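Local coordinates for protein succinate dehydrogenase subunit B (Mycolicibacterium smegmatis MC2 51, PDB 6LUM) that serves as the iron-sulfur subunit of succinate dehydrogenase, probably relaying electrons from succinate oxidation through its three clusters toward the membrane-embedded haem and quinone site, at residues K29-F33 with D68-T72. Sequence-based numbering, arbitrary orientation.
Sequences KIARF and DGTLT
Leu71 lies over one face of the Arg32 guanidinium, its CB 4.3 Å above the plane and displaced toward the rim, while Thr70 meets the edge, its CB in the plane and 3.4 Å from Arg32 NH2. Asp68 approaches obliquely, its carboxylate turned 74° from the guanidinium, and forms a salt bridge through OD2 to Arg32 NH1; at this resolution the modelled separation is too short to be taken literally. Arg32 gets there from the end of strand 27-32 along a chain bent at chi2 (-75°) and chi3 (-50°), which swings the guanidinium toward the loop.

The other carboxylate oxygen works inside the loop. Asp68 OD1 accepts from Thr70 N at 3.2 Å, closing an Asx turn just after helix 56-67, and more weakly from Gly69 N. Beside the ion pair, Ile30 CG2 packs against Leu71 CD1 at 4.0 Å, with Val63 and Leu129 around Leu71.

Asp128 offers Arg32 NE a second, long and weak ion pair. The contact thus joins an inner strand of the beta-grasp 2Fe-2S domain to the loop following helix 56-67: Asp68 both shapes its own turn and pairs with Arg32, whose positive charge would probably favour the ionised carboxylate.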
loop_
_atom_site.group_PDB
_atom_site.type_symbol
_atom_site.label_atom_id
_atom_site.label_comp_id
_atom_site.label_asym_id
_atom_site.label_seq_id
_atom_site.Cartn_x
_atom_site.Cartn_y
_atom_site.Cartn_z
ATOM N N LYS J 29 -47.185 -15.607 -14.543
ATOM C CA LYS J 29 -46.821 -16.660 -13.604
ATOM C C LYS J 29 -45.659 -16.159 -12.767
ATOM O O LYS J 29 -44.501 -16.327 -13.146
ATOM C CB LYS J 29 -46.453 -17.944 -14.328
ATOM C CG LYS J 29 -47.594 -18.914 -14.496
ATOM C CD LYS J 29 -47.116 -20.191 -15.133
ATOM C CE LYS J 29 -46.101 -20.879 -14.254
ATOM N NZ LYS J 29 -45.610 -22.134 -14.881
ATOM N N ILE J 30 -45.949 -15.561 -11.649
ATOM C CA ILE J 30 -44.901 -15.023 -10.798
ATOM C C ILE J 30 -44.354 -16.170 -9.973
ATOM O O ILE J 30 -45.053 -17.152 -9.725
ATOM C CB ILE J 30 -45.440 -13.897 -9.903
ATOM C CG1 ILE J 30 -46.243 -12.895 -10.717
ATOM C CG2 ILE J 30 -44.300 -13.147 -9.277
ATOM C CD1 ILE J 30 -45.449 -12.175 -11.716
ATOM N N ALA J 31 -43.098 -16.064 -9.559
ATOM C CA ALA J 31 -42.493 -17.057 -8.678
ATOM C C ALA J 31 -42.400 -16.449 -7.290
ATOM O O ALA J 31 -41.385 -15.867 -6.912
ATOM C CB ALA J 31 -41.131 -17.481 -9.198
ATOM N N ARG J 32 -43.470 -16.588 -6.516
ATOM C CA ARG J 32 -43.553 -15.937 -5.223
ATOM C C ARG J 32 -42.683 -16.646 -4.200
ATOM O O ARG J 32 -42.498 -17.865 -4.246
ATOM C CB ARG J 32 -44.996 -15.906 -4.734
ATOM C CG ARG J 32 -46.001 -15.522 -5.798
ATOM C CD ARG J 32 -45.960 -14.036 -6.085
ATOM N NE ARG J 32 -46.037 -13.252 -4.862
ATOM C CZ ARG J 32 -47.169 -12.934 -4.253
ATOM N NH1 ARG J 32 -48.328 -13.326 -4.752
ATOM N NH2 ARG J 32 -47.144 -12.219 -3.144
ATOM N N PHE J 33 -42.153 -15.861 -3.268
ATOM C CA PHE J 33 -41.342 -16.369 -2.169
ATOM C C PHE J 33 -41.427 -15.362 -1.039
ATOM O O PHE J 33 -40.947 -14.237 -1.186
ATOM C CB PHE J 33 -39.898 -16.569 -2.599
ATOM C CG PHE J 33 -38.929 -16.664 -1.455
ATOM C CD1 PHE J 33 -38.738 -17.856 -0.792
ATOM C CD2 PHE J 33 -38.197 -15.570 -1.054
ATOM C CE1 PHE J 33 -37.845 -17.942 0.256
ATOM C CE2 PHE J 33 -37.309 -15.655 -0.010
ATOM C CZ PHE J 33 -37.132 -16.840 0.643
ATOM N N ASP J 68 -53.087 -8.491 -6.146
ATOM C CA ASP J 68 -52.200 -8.801 -5.033
ATOM C C ASP J 68 -51.795 -7.529 -4.310
ATOM O O ASP J 68 -52.554 -6.558 -4.281
ATOM C CB ASP J 68 -50.970 -9.581 -5.479
ATOM C CG ASP J 68 -50.543 -10.601 -4.448
ATOM O OD1 ASP J 68 -50.749 -10.337 -3.251
ATOM O OD2 ASP J 68 -50.021 -11.667 -4.824
ATOM N N GLY J 69 -50.623 -7.536 -3.692
ATOM C CA GLY J 69 -50.205 -6.439 -2.852
ATOM C C GLY J 69 -49.183 -6.887 -1.842
ATOM O O GLY J 69 -48.592 -6.073 -1.132
ATOM N N THR J 70 -48.948 -8.190 -1.791
ATOM C CA THR J 70 -47.733 -8.717 -1.197
ATOM C C THR J 70 -46.588 -8.758 -2.204
ATOM O O THR J 70 -45.435 -8.947 -1.811
ATOM C CB THR J 70 -48.001 -10.118 -0.636
ATOM O OG1 THR J 70 -49.165 -10.077 0.195
ATOM C CG2 THR J 70 -46.845 -10.594 0.219
ATOM N N LEU J 71 -46.882 -8.546 -3.486
ATOM C CA LEU J 71 -45.896 -8.674 -4.553
ATOM C C LEU J 71 -44.990 -7.454 -4.582
ATOM O O LEU J 71 -45.460 -6.335 -4.793
ATOM C CB LEU J 71 -46.599 -8.842 -5.894
ATOM C CG LEU J 71 -45.690 -8.836 -7.112
ATOM C CD1 LEU J 71 -44.656 -9.919 -6.977
ATOM C CD2 LEU J 71 -46.498 -9.051 -8.355
ATOM N N THR J 72 -43.695 -7.660 -4.383
ATOM C CA THR J 72 -42.747 -6.564 -4.414
ATOM C C THR J 72 -41.792 -6.728 -5.583
ATOM O O THR J 72 -41.566 -7.827 -6.079
ATOM C CB THR J 72 -41.950 -6.480 -3.116
ATOM O OG1 THR J 72 -40.980 -7.524 -3.093
ATOM C CG2 THR J 72 -42.863 -6.632 -1.936
#